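Local coordinates for titin (Homo sapiens, PDB 3LCY), which forms the giant elastic filament of striated muscle, represented here by two tandem immunoglobulin domains from its A-band part, at residues Met135-Gly140 against Tyr175-Ser180; Arg122-Tyr127 against Tyr158-Met163. One frame throughout, in Å; residues are numbered along the deposited sequence.

Contact 1 (Met135-Gly140 against Tyr175-Ser180); sequences MTWFHG and YKVQLS
The carbonyl oxygen of Q178 is approached by three groups: T136 N donates to it at 2.8 Å, the CA-H of M135 points at it, and a water held by T136 OG1 adds a weak hydrogen bond. M135 CA lies 3.3 Å from Q178 O. In return Q178 N donates to T136 O at 2.7 Å. F138 and K176 form the next hydrogen-bonded pair. These are strands C and F of the I-set immunoglobulin domain, antiparallel neighbours in the middle of its sheet.

On the inner face V177 sits where this fold usually carries a cysteine, and its CB stands almost on the normal of the W137 six-membered ring, 3.7 Å from the centroid, a CH-pi contact. The outer face pairs the methylenes of K176 with the F138 ring, CD to CD2 at 3.9 Å.

Nearer the end of strand C, H139 CG lies opposite the backbone N (chi1 -177°), which carries the imidazole over the Y175 ring in an offset stack, planes 17° apart and H139 CD2 3.2 Å from Y175 CZ. Y175 OH reaches back to the carbonyl of H171, a tyrosine corner, while H139 NE2 binds that of A172. With both polar ends tied to backbone carbonyls, the stacked rings have little freedom to turn.

Contact 2 (Arg122-Tyr127 against Tyr158-Met163); sequences RLHVMY and YTHLVM
With CG anti to the backbone N in both residues (chi1 -174° in H124, -171° in H160), the imidazoles of this non-hydrogen-bonded pair extend along the sheet surface until H124 ND1 and H160 ND1 meet at 2.9 Å, a hydrogen bond in which either could be the donor. The strands are B and E of the immunoglobulin I-set sandwich, running antiparallel. The rings approach rim to rim, their planes 63° apart, and the bond joins them near the plane of each.

A chain bend at chi3 of R122 brings NE to the other ring nitrogen of H160, where NE donates a weak bond to NE2 (3.2 Å). H160 is thus linked through both its ring nitrogens, while one face of the guanidinium takes V162 CG2, 3.7 Å from R122 NH2. On the side away from R122, H124 CE1 stands 3.4 Å above the Y158 ring plane, over the centre, although the two rings are set obliquely. M126 SD flanks this aromatic cluster in an oblique Met-aromatic contact, and Y158 OH is held by E153.

The inward face is mostly apolar: L123 meets L161, and V125 packs its CB against T159 CG2 at 3.8 Å. T159 OG1 is bonded to N154 OD1 and to W137 NE1 of the facing sheet. Y127, further along strand B, lays its ring edge by the start of strand E. Backbone bonds are uneven: V125 N to T159 O is a longer 3.2 Å, against 2.7 Å from L123 N to L161 O.

How the contacts relate
Contacts 1 and 2 join different strand pairs in the two facing sheets of one immunoglobulin domain: C with F in 135-140/175-180, B with E in 122-127/158-163. Their inner faces meet in the core. There W137 NE1 probably hydrogen-bonds T159 OG1, at 2.7 Å, while L179 CD2 presses on Y127 CB and Y175 OH lies by M163 SD. The remaining faces differ. Contact 1 turns outward an aromatic ring, a lysine chain and polar groups with a bridging water; contact 2 carries a histidine-arginine-tyrosine surface cluster linked side chain to side chain. Both are held by antiparallel backbone bonds, more even in contact 1, and strand B is followed in the chain by strand C, across a short connection between the sheets.

Contact 1 (Met135-Gly140 against Tyr175-Ser180)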
ATOM      1  N   MET A 135      -7.118   6.987  10.857  1.00 23.55           N
ATOM      2  CA  MET A 135      -8.429   6.392  10.705  1.00 25.41           C
ATOM      3  C   MET A 135      -9.213   6.540  11.990  1.00 25.95           C
ATOM      4  O   MET A 135      -8.689   6.308  13.071  1.00 29.36           O
ATOM      5  CB  MET A 135      -8.290   4.926  10.291  1.00 28.14           C
ATOM      6  CG  MET A 135      -7.677   4.757   8.908  1.00 30.22           C
ATOM      7  SD  MET A 135      -7.245   3.078   8.428  1.00 38.55           S
ATOM      8  CE  MET A 135      -5.595   2.929   9.071  1.00 17.12           C
ATOM      9  N   THR A 136     -10.468   6.949  11.875  1.00 22.78           N
ATOM     10  CA  THR A 136     -11.286   7.143  13.067  1.00 25.92           C
ATOM     11  C   THR A 136     -12.717   6.636  12.885  1.00 25.47           C
ATOM     12  O   THR A 136     -13.302   6.770  11.809  1.00 23.41           O
ATOM     13  CB  THR A 136     -11.332   8.630  13.477  1.00 27.95           C
ATOM     14  OG1 THR A 136      -9.999   9.140  13.614  1.00 27.08           O
ATOM     15  CG2 THR A 136     -12.066   8.799  14.794  1.00 29.04           C
ATOM     16  N   TRP A 137     -13.273   6.058  13.944  1.00 26.37           N
ATOM     17  CA  TRP A 137     -14.656   5.596  13.937  1.00 23.11           C
ATOM     18  C   TRP A 137     -15.495   6.363  14.953  1.00 19.80           C
ATOM     19  O   TRP A 137     -15.039   6.648  16.061  1.00 19.08           O
ATOM     20  CB  TRP A 137     -14.728   4.097  14.234  1.00 14.42           C
ATOM     21  CG  TRP A 137     -14.389   3.229  13.062  1.00 18.32           C
ATOM     22  CD1 TRP A 137     -13.157   2.752  12.723  1.00 19.09           C
ATOM     23  CD2 TRP A 137     -15.297   2.728  12.075  1.00 19.05           C
ATOM     24  NE1 TRP A 137     -13.240   1.988  11.585  1.00 18.12           N
ATOM     25  CE2 TRP A 137     -14.546   1.957  11.166  1.00 16.84           C
ATOM     26  CE3 TRP A 137     -16.675   2.859  11.867  1.00 20.73           C
ATOM     27  CZ2 TRP A 137     -15.119   1.320  10.071  1.00 16.07           C
ATOM     28  CZ3 TRP A 137     -17.246   2.224  10.778  1.00 20.02           C
ATOM     29  CH2 TRP A 137     -16.468   1.464   9.894  1.00 19.59           C
ATOM     30  N   PHE A 138     -16.722   6.697  14.569  1.00 20.15           N
ATOM     31  CA  PHE A 138     -17.640   7.392  15.461  1.00 20.76           C
ATOM     32  C   PHE A 138     -18.971   6.657  15.552  1.00 24.80           C
ATOM     33  O   PHE A 138     -19.520   6.226  14.541  1.00 27.70           O
ATOM     34  CB  PHE A 138     -17.909   8.817  14.966  1.00 20.89           C
ATOM     35  CG  PHE A 138     -16.695   9.705  14.957  1.00 20.52           C
ATOM     36  CD1 PHE A 138     -16.386  10.493  16.055  1.00 20.98           C
ATOM     37  CD2 PHE A 138     -15.874   9.767  13.844  1.00 21.62           C
ATOM     38  CE1 PHE A 138     -15.275  11.319  16.046  1.00 21.00           C
ATOM     39  CE2 PHE A 138     -14.764  10.588  13.829  1.00 20.87           C
ATOM     40  CZ  PHE A 138     -14.463  11.365  14.932  1.00 21.42           C
ATOM     41  N   HIS A 139     -19.490   6.519  16.766  1.00 27.51           N
ATOM     42  CA  HIS A 139     -20.875   6.112  16.935  1.00 29.19           C
ATOM     43  C   HIS A 139     -21.634   7.300  17.503  1.00 32.69           C
ATOM     44  O   HIS A 139     -21.526   7.611  18.689  1.00 32.93           O
ATOM     45  CB  HIS A 139     -20.995   4.899  17.854  1.00 28.99           C
ATOM     46  CG  HIS A 139     -22.396   4.394  18.001  1.00 29.77           C
ATOM     47  ND1 HIS A 139     -22.895   3.929  19.199  1.00 30.84           N
ATOM     48  CD2 HIS A 139     -23.404   4.281  17.104  1.00 29.12           C
ATOM     49  CE1 HIS A 139     -24.150   3.550  19.032  1.00 30.15           C
ATOM     50  NE2 HIS A 139     -24.483   3.754  17.771  1.00 26.53           N
ATOM     51  N   GLY A 140     -22.402   7.964  16.646  1.00 35.29           N
ATOM     52  CA  GLY A 140     -23.023   9.221  17.009  1.00 39.58           C
ATOM     53  C   GLY A 140     -21.952  10.286  17.113  1.00 44.04           C
ATOM     54  O   GLY A 140     -21.256  10.575  16.139  1.00 49.35           O
ATOM     55  N   TYR A 175     -23.044   5.424  12.098  1.00 32.42           N
ATOM     56  CA  TYR A 175     -21.612   5.356  12.358  1.00 31.57           C
ATOM     57  C   TYR A 175     -20.858   6.142  11.295  1.00 31.70           C
ATOM     58  O   TYR A 175     -21.240   6.132  10.126  1.00 33.33           O
ATOM     59  CB  TYR A 175     -21.130   3.904  12.346  1.00 31.24           C
ATOM     60  CG  TYR A 175     -21.513   3.103  13.567  1.00 28.11           C
ATOM     61  CD1 TYR A 175     -22.819   2.677  13.761  1.00 29.86           C
ATOM     62  CD2 TYR A 175     -20.563   2.756  14.520  1.00 27.21           C
ATOM     63  CE1 TYR A 175     -23.172   1.936  14.874  1.00 33.42           C
ATOM     64  CE2 TYR A 175     -20.906   2.017  15.636  1.00 31.32           C
ATOM     65  CZ  TYR A 175     -22.211   1.608  15.807  1.00 31.80           C
ATOM     66  OH  TYR A 175     -22.557   0.872  16.916  1.00 29.83           O
ATOM     67  N   LYS A 176     -19.791   6.824  11.696  1.00 29.41           N
ATOM     68  CA  LYS A 176     -18.951   7.529  10.734  1.00 27.98           C
ATOM     69  C   LYS A 176     -17.520   7.007  10.753  1.00 25.66           C
ATOM     70  O   LYS A 176     -16.874   6.975  11.802  1.00 20.53           O
ATOM     71  CB  LYS A 176     -18.941   9.039  10.989  1.00 32.89           C
ATOM     72  CG  LYS A 176     -18.078   9.803   9.987  1.00 37.17           C
ATOM     73  CD  LYS A 176     -17.541  11.110  10.550  1.00 39.75           C
ATOM     74  CE  LYS A 176     -18.626  12.163  10.675  1.00 44.47           C
ATOM     75  NZ  LYS A 176     -18.066  13.470  11.131  1.00 48.67           N
ATOM     76  N   VAL A 177     -17.032   6.596   9.590  1.00 26.12           N
ATOM     77  CA  VAL A 177     -15.633   6.224   9.442  1.00 25.85           C
ATOM     78  C   VAL A 177     -14.893   7.350   8.730  1.00 27.23           C
ATOM     79  O   VAL A 177     -15.301   7.792   7.654  1.00 26.50           O
ATOM     80  CB  VAL A 177     -15.472   4.907   8.663  1.00 25.15           C
ATOM     81  CG1 VAL A 177     -16.249   4.961   7.358  1.00 24.75           C
ATOM     82  CG2 VAL A 177     -14.000   4.624   8.410  1.00 25.23           C
ATOM     83  N   GLN A 178     -13.820   7.830   9.341  1.00 27.53           N
ATOM     84  CA  GLN A 178     -13.053   8.928   8.782  1.00 23.81           C
ATOM     85  C   GLN A 178     -11.609   8.587   8.462  1.00 24.53           C
ATOM     86  O   GLN A 178     -10.913   7.985   9.265  1.00 26.65           O
ATOM     87  CB  GLN A 178     -13.096  10.101   9.754  1.00 27.38           C
ATOM     88  CG  GLN A 178     -12.855  11.445   9.125  1.00 36.29           C
ATOM     89  CD  GLN A 178     -13.293  12.568  10.020  1.00 40.93           C
ATOM     90  OE1 GLN A 178     -12.800  12.717  11.131  1.00 42.64           O
ATOM     91  NE2 GLN A 178     -14.232  13.367   9.545  1.00 43.68           N
ATOM     92  N   LEU A 179     -11.171   8.989   7.280  1.00 25.13           N
ATOM     93  CA  LEU A 179      -9.811   8.752   6.837  1.00 22.23           C
ATOM     94  C   LEU A 179      -9.149  10.083   6.523  1.00 22.67           C
ATOM     95  O   LEU A 179      -9.698  10.887   5.791  1.00 20.74           O
ATOM     96  CB  LEU A 179      -9.806   7.868   5.595  1.00 25.93           C
ATOM     97  CG  LEU A 179     -10.087   6.379   5.783  1.00 31.13           C
ATOM     98  CD1 LEU A 179     -11.159   6.166   6.810  1.00 30.97           C
ATOM     99  CD2 LEU A 179     -10.501   5.757   4.475  1.00 32.21           C
ATOM    100  N   SER A 180      -7.965  10.320   7.070  1.00 25.32           N
ATOM    101  CA  SER A 180      -7.283  11.575   6.786  1.00 26.53           C
ATOM    102  C   SER A 180      -5.765  11.540   6.700  1.00 26.56           C
ATOM    103  O   SER A 180      -5.107  10.877   7.483  1.00 20.53           O
ATOM    104  CB  SER A 180      -7.634  12.618   7.858  1.00 25.55           C
ATOM    105  OG  SER A 180      -9.021  12.823   7.980  1.00 31.03           O
TER
HETATM  106  O   HOH W   1      -9.418  10.249  11.267  1.00 18.91           O

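Contact 2 (Arg122-Tyr127 against Tyr158-Met163)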
ATOM      1  N   ARG A 122     -18.943  -7.084  12.262  1.00 29.86           N
ATOM      2  CA  ARG A 122     -17.672  -6.591  11.750  1.00 29.51           C
ATOM      3  C   ARG A 122     -17.868  -5.701  10.528  1.00 29.29           C
ATOM      4  O   ARG A 122     -18.447  -6.121   9.527  1.00 28.58           O
ATOM      5  CB  ARG A 122     -16.736  -7.758  11.417  1.00 30.27           C
ATOM      6  CG  ARG A 122     -16.581  -8.764  12.551  1.00 34.37           C
ATOM      7  CD  ARG A 122     -15.757  -9.975  12.133  1.00 34.60           C
ATOM      8  NE  ARG A 122     -14.358  -9.873  12.542  1.00 37.55           N
ATOM      9  CZ  ARG A 122     -13.894 -10.272  13.722  1.00 38.47           C
ATOM     10  NH1 ARG A 122     -12.606 -10.146  14.013  1.00 40.76           N
ATOM     11  NH2 ARG A 122     -14.718 -10.804  14.614  1.00 39.79           N
ATOM     12  N   LEU A 123     -17.358  -4.477  10.604  1.00 29.50           N
ATOM     13  CA  LEU A 123     -17.438  -3.548   9.489  1.00 27.05           C
ATOM     14  C   LEU A 123     -16.029  -3.530   8.914  1.00 27.42           C
ATOM     15  O   LEU A 123     -15.087  -3.117   9.572  1.00 24.30           O
ATOM     16  CB  LEU A 123     -17.866  -2.165   9.961  1.00 29.05           C
ATOM     17  CG  LEU A 123     -19.367  -1.880   9.962  1.00 30.70           C
ATOM     18  CD1 LEU A 123     -20.156  -3.122  10.275  1.00 31.30           C
ATOM     19  CD2 LEU A 123     -19.700  -0.782  10.944  1.00 29.11           C
ATOM     20  N   HIS A 124     -15.900  -3.983   7.676  1.00 27.81           N
ATOM     21  CA  HIS A 124     -14.607  -4.085   7.009  1.00 28.59           C
ATOM     22  C   HIS A 124     -14.515  -3.117   5.833  1.00 29.82           C
ATOM     23  O   HIS A 124     -14.963  -3.424   4.730  1.00 32.95           O
ATOM     24  CB  HIS A 124     -14.388  -5.524   6.538  1.00 28.40           C
ATOM     25  CG  HIS A 124     -13.031  -5.776   5.966  1.00 25.90           C
ATOM     26  ND1 HIS A 124     -11.918  -5.986   6.746  1.00 17.18           N
ATOM     27  CD2 HIS A 124     -12.607  -5.865   4.678  1.00 23.81           C
ATOM     28  CE1 HIS A 124     -10.867  -6.191   5.974  1.00 22.34           C
ATOM     29  NE2 HIS A 124     -11.262  -6.121   4.713  1.00 21.93           N
ATOM     30  N   VAL A 125     -13.930  -1.947   6.076  1.00 30.97           N
ATOM     31  CA  VAL A 125     -13.880  -0.887   5.070  1.00 29.46           C
ATOM     32  C   VAL A 125     -12.541  -0.815   4.336  1.00 26.50           C
ATOM     33  O   VAL A 125     -11.510  -0.506   4.934  1.00 23.43           O
ATOM     34  CB  VAL A 125     -14.177   0.493   5.692  1.00 30.51           C
ATOM     35  CG1 VAL A 125     -14.177   1.571   4.619  1.00 32.26           C
ATOM     36  CG2 VAL A 125     -15.505   0.473   6.426  1.00 29.12           C
ATOM     37  N   MET A 126     -12.570  -1.072   3.037  1.00 27.05           N
ATOM     38  CA  MET A 126     -11.390  -0.946   2.198  1.00 26.00           C
ATOM     39  C   MET A 126     -11.223   0.513   1.763  1.00 26.96           C
ATOM     40  O   MET A 126     -12.175   1.196   1.439  1.00 30.20           O
ATOM     41  CB  MET A 126     -11.477  -1.868   0.993  1.00 25.17           C
ATOM     42  CG  MET A 126     -11.607  -3.333   1.324  1.00 24.46           C
ATOM     43  SD  MET A 126     -10.136  -4.106   1.992  1.00 42.78           S
ATOM     44  CE  MET A 126      -9.069  -4.164   0.581  1.00 23.31           C
ATOM     45  N   TYR A 127      -9.999   0.996   1.767  1.00 24.49           N
ATOM     46  CA  TYR A 127      -9.748   2.370   1.396  1.00 24.52           C
ATOM     47  C   TYR A 127      -8.483   2.539   0.589  1.00 24.46           C
ATOM     48  O   TYR A 127      -7.625   1.680   0.564  1.00 19.38           O
ATOM     49  CB  TYR A 127      -9.637   3.241   2.639  1.00 23.63           C
ATOM     50  CG  TYR A 127      -8.329   3.082   3.345  1.00 26.07           C
ATOM     51  CD1 TYR A 127      -7.244   3.858   3.012  1.00 25.14           C
ATOM     52  CD2 TYR A 127      -8.167   2.133   4.330  1.00 22.98           C
ATOM     53  CE1 TYR A 127      -6.058   3.698   3.633  1.00 20.96           C
ATOM     54  CE2 TYR A 127      -6.976   1.980   4.961  1.00 20.34           C
ATOM     55  CZ  TYR A 127      -5.932   2.766   4.608  1.00 20.49           C
ATOM     56  OH  TYR A 127      -4.743   2.634   5.231  1.00 24.09           O
ATOM     57  N   TYR A 158      -7.119  -1.330   4.944  1.00 22.82           N
ATOM     58  CA  TYR A 158      -8.485  -1.243   5.451  1.00 21.02           C
ATOM     59  C   TYR A 158      -8.552  -0.776   6.900  1.00 18.56           C
ATOM     60  O   TYR A 158      -7.550  -0.769   7.614  1.00 17.04           O
ATOM     61  CB  TYR A 158      -9.185  -2.602   5.327  1.00 23.14           C
ATOM     62  CG  TYR A 158      -8.483  -3.713   6.078  1.00 20.99           C
ATOM     63  CD1 TYR A 158      -7.725  -4.661   5.405  1.00 18.37           C
ATOM     64  CD2 TYR A 158      -8.568  -3.803   7.462  1.00 19.10           C
ATOM     65  CE1 TYR A 158      -7.078  -5.672   6.086  1.00 17.30           C
ATOM     66  CE2 TYR A 158      -7.924  -4.811   8.154  1.00 20.47           C
ATOM     67  CZ  TYR A 158      -7.179  -5.742   7.459  1.00 20.22           C
ATOM     68  OH  TYR A 158      -6.529  -6.750   8.134  1.00 20.33           O
ATOM     69  N   THR A 159      -9.750  -0.388   7.323  1.00 19.95           N
ATOM     70  CA  THR A 159     -10.030  -0.142   8.728  1.00 19.10           C
ATOM     71  C   THR A 159     -11.147  -1.084   9.170  1.00 22.47           C
ATOM     72  O   THR A 159     -12.241  -1.079   8.604  1.00 20.32           O
ATOM     73  CB  THR A 159     -10.420   1.324   8.983  1.00 18.39           C
ATOM     74  OG1 THR A 159     -10.863   1.474  10.337  1.00 21.65           O
ATOM     75  CG2 THR A 159     -11.525   1.758   8.035  1.00 17.91           C
ATOM     76  N   HIS A 160     -10.856  -1.908  10.172  1.00 25.81           N
ATOM     77  CA  HIS A 160     -11.758  -2.987  10.556  1.00 27.16           C
ATOM     78  C   HIS A 160     -12.327  -2.790  11.957  1.00 27.24           C
ATOM     79  O   HIS A 160     -11.596  -2.837  12.944  1.00 26.46           O
ATOM     80  CB  HIS A 160     -11.032  -4.332  10.467  1.00 28.90           C
ATOM     81  CG  HIS A 160     -11.930  -5.518  10.627  1.00 33.40           C
ATOM     82  ND1 HIS A 160     -12.503  -6.167   9.561  1.00 35.93           N
ATOM     83  CD2 HIS A 160     -12.356  -6.173  11.740  1.00 36.54           C
ATOM     84  CE1 HIS A 160     -13.244  -7.174  10.000  1.00 36.65           C
ATOM     85  NE2 HIS A 160     -13.168  -7.193  11.318  1.00 37.22           N
ATOM     86  N   LEU A 161     -13.637  -2.572  12.034  1.00 24.27           N
ATOM     87  CA  LEU A 161     -14.315  -2.404  13.314  1.00 21.30           C
ATOM     88  C   LEU A 161     -15.112  -3.651  13.679  1.00 25.65           C
ATOM     89  O   LEU A 161     -15.990  -4.077  12.929  1.00 27.72           O
ATOM     90  CB  LEU A 161     -15.245  -1.189  13.280  1.00 23.42           C
ATOM     91  CG  LEU A 161     -16.178  -1.013  14.483  1.00 24.48           C
ATOM     92  CD1 LEU A 161     -15.380  -0.753  15.750  1.00 26.11           C
ATOM     93  CD2 LEU A 161     -17.172   0.111  14.243  1.00 22.72           C
ATOM     94  N   VAL A 162     -14.843  -4.185  14.845  1.00 22.11           N
ATOM     95  CA  VAL A 162     -15.587  -5.302  15.371  1.00 24.20           C
ATOM     96  C   VAL A 162     -16.366  -5.013  16.676  1.00 26.89           C
ATOM     97  O   VAL A 162     -15.853  -4.564  17.637  1.00 30.89           O
ATOM     98  CB  VAL A 162     -14.702  -6.573  15.437  1.00 25.17           C
ATOM     99  CG1 VAL A 162     -13.409  -6.291  15.927  1.00 24.24           C
ATOM    100  CG2 VAL A 162     -15.276  -7.573  16.259  1.00 28.54           C
ATOM    101  N   MET A 163     -17.640  -5.282  16.670  1.00 23.09           N
ATOM    102  CA  MET A 163     -18.446  -5.015  17.812  1.00 24.13           C
ATOM    103  C   MET A 163     -18.983  -6.289  18.385  1.00 26.65           C
ATOM    104  O   MET A 163     -19.628  -7.034  17.738  1.00 26.67           O
ATOM    105  CB  MET A 163     -19.536  -4.029  17.455  1.00 26.76           C
ATOM    106  CG  MET A 163     -19.018  -2.627  17.344  1.00 29.81           C
ATOM    107  SD  MET A 163     -20.038  -1.379  16.637  1.00 42.82           S
ATOM    108  CE  MET A 163     -20.991  -2.282  15.517  1.00 33.29           C
TER